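Long-range contact in lipocalin allergen (Canis lupus familiaris, PDB 4ODD), which probably binds small hydrophobic molecules inside a beta-barrel, as lipocalins generally do, and is a secreted allergen of dog dander: residues Y55-G60 and T151-N156. Residues are numbered along the deposited sequence; the frame is centred on the assembly and turned at random.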
loop_
_atom_site.group_PDB
_atom_site.type_symbol
_atom_site.label_atom_id
_atom_site.label_comp_id
_atom_site.label_asym_id
_atom_site.label_seq_id
_atom_site.Cartn_x
_atom_site.Cartn_y
_atom_site.Cartn_z
ATOM N N TYR A 55 -0.579 6.191 8.381
ATOM C CA TYR A 55 -1.479 6.113 9.534
ATOM C C TYR A 55 -2.501 4.989 9.368
ATOM O O TYR A 55 -2.944 4.686 8.259
ATOM C CB TYR A 55 -2.215 7.443 9.752
ATOM C CG TYR A 55 -1.378 8.546 10.372
ATOM C CD1 TYR A 55 -1.316 8.708 11.753
ATOM C CD2 TYR A 55 -0.670 9.438 9.578
ATOM C CE1 TYR A 55 -0.560 9.720 12.330
ATOM C CE2 TYR A 55 0.093 10.458 10.143
ATOM C CZ TYR A 55 0.145 10.590 11.521
ATOM O OH TYR A 55 0.904 11.595 12.086
ATOM N N VAL A 56 -2.840 4.352 10.479
ATOM C CA VAL A 56 -4.013 3.489 10.553
ATOM C C VAL A 56 -4.902 4.021 11.658
ATOM O O VAL A 56 -4.408 4.555 12.658
ATOM C CB VAL A 56 -3.655 2.027 10.914
ATOM C CG1 VAL A 56 -3.163 1.286 9.705
ATOM C CG2 VAL A 56 -2.616 1.996 12.035
ATOM N N LYS A 57 -6.212 3.886 11.475
ATOM C CA LYS A 57 -7.146 4.218 12.544
ATOM C C LYS A 57 -7.220 3.003 13.480
ATOM O O LYS A 57 -7.622 1.920 13.067
ATOM C CB LYS A 57 -8.536 4.607 11.994
ATOM C CG LYS A 57 -8.619 5.931 11.180
ATOM C CD LYS A 57 -10.068 6.172 10.656
ATOM C CE LYS A 57 -10.166 7.117 9.440
ATOM N NZ LYS A 57 -11.490 7.005 8.711
ATOM N N VAL A 58 -6.787 3.180 14.723
ATOM C CA VAL A 58 -6.839 2.106 15.709
ATOM C C VAL A 58 -7.793 2.450 16.848
ATOM O O VAL A 58 -7.438 3.201 17.764
ATOM C CB VAL A 58 -5.443 1.791 16.293
ATOM C CG1 VAL A 58 -5.568 0.846 17.484
ATOM C CG2 VAL A 58 -4.532 1.206 15.216
ATOM N N ASP A 59 -8.998 1.888 16.785
ATOM C CA ASP A 59 -10.058 2.197 17.739
ATOM C C ASP A 59 -10.429 3.674 17.638
ATOM O O ASP A 59 -10.489 4.389 18.646
ATOM C CB ASP A 59 -9.645 1.821 19.166
ATOM C CG ASP A 59 -9.431 0.313 19.338
ATOM O OD1 ASP A 59 -10.166 -0.481 18.699
ATOM O OD2 ASP A 59 -8.525 -0.084 20.111
ATOM N N GLY A 60 -10.665 4.116 16.403
ATOM C CA GLY A 60 -11.011 5.498 16.112
ATOM C C GLY A 60 -9.885 6.496 16.329
ATOM O O GLY A 60 -10.115 7.708 16.281
ATOM N N THR A 151 -11.410 10.077 3.246
ATOM C CA THR A 151 -11.560 9.808 4.674
ATOM C C THR A 151 -10.244 9.947 5.432
ATOM O O THR A 151 -10.117 9.473 6.574
ATOM C CB THR A 151 -12.153 8.413 4.936
ATOM O OG1 THR A 151 -11.442 7.422 4.178
ATOM C CG2 THR A 151 -13.604 8.392 4.517
ATOM N N ASP A 152 -9.272 10.597 4.795
ATOM C CA ASP A 152 -7.969 10.769 5.411
ATOM C C ASP A 152 -7.990 11.959 6.349
ATOM O O ASP A 152 -7.560 13.046 5.984
ATOM C CB ASP A 152 -6.878 10.944 4.360
ATOM C CG ASP A 152 -5.491 10.725 4.930
ATOM O OD1 ASP A 152 -5.392 10.577 6.181
ATOM O OD2 ASP A 152 -4.512 10.710 4.130
ATOM N N ASN A 153 -8.482 11.738 7.561
ATOM C CA ASN A 153 -8.610 12.803 8.533
ATOM C C ASN A 153 -7.468 12.809 9.535
ATOM O O ASN A 153 -7.536 13.493 10.557
ATOM C CB ASN A 153 -9.953 12.687 9.265
ATOM C CG ASN A 153 -10.076 11.396 10.069
ATOM O OD1 ASN A 153 -9.587 11.299 11.194
ATOM N ND2 ASN A 153 -10.732 10.402 9.490
ATOM N N CYS A 154 -6.420 12.046 9.249
ATOM C CA CYS A 154 -5.280 11.964 10.158
ATOM C C CYS A 154 -4.276 13.097 9.923
ATOM O O CYS A 154 -4.272 13.711 8.853
ATOM C CB CYS A 154 -4.611 10.592 10.054
ATOM S SG CYS A 154 -5.624 9.248 10.708
ATOM N N PRO A 155 -3.422 13.378 10.927
ATOM C CA PRO A 155 -2.492 14.515 10.876
ATOM C C PRO A 155 -1.680 14.547 9.591
ATOM O O PRO A 155 -1.183 13.513 9.167
ATOM C CB PRO A 155 -1.562 14.252 12.063
ATOM C CG PRO A 155 -2.402 13.482 13.020
ATOM C CD PRO A 155 -3.238 12.582 12.156
ATOM N N ASN A 156 -1.571 15.716 8.981
ATOM C CA ASN A 156 -0.743 15.905 7.799
ATOM C C ASN A 156 -1.302 15.278 6.527
ATOM O O ASN A 156 -0.533 14.814 5.684
ATOM C CB ASN A 156 0.678 15.401 8.064
ATOM C CG ASN A 156 1.292 16.031 9.296
ATOM O OD1 ASN A 156 1.317 17.251 9.432
ATOM N ND2 ASN A 156 1.773 15.204 10.211
#
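Cys154 and Pro155 lie over one face of the Tyr55 ring, and two CH-pi contacts define the overlap. Cys154 CB stands 4.2 Å from the ring centroid, 25° off the normal, and Pro155 CD stands at the same distance, shifted toward the rim. Farther out, Tyr55 OH meets Pro155 CB at 3.6 Å; the two side chains cross at about a right angle. Cys154 SG makes an oblique sulfur-aromatic contact, 5.0 Å from the Tyr55 centroid and 41° off the normal. The CB of Tyr55 already points at the tail, and CG anti to the carbonyl carbon (chi1 -76°) lays the ring against Cys154 CB and Pro155 CD. Lys57, two residues along the strand, sends an extended chain across Asn153: its CE comes to 3.3 Å from Asn153 ND2, and its NZ lies 3.5 Å from Thr151 O. No hydrogen bond joins the segments; the same carbonyl accepts weak bonds from Asn153 N and ND2. Asp152 and Pro155 O are held by Arg39, through a salt bridge and a hydrogen bond. The Cys62–Cys154 disulfide, common in lipocalins, ties the C-terminal tail to strand 62-71, across the end of strand 49-57 and beside strand 36-44.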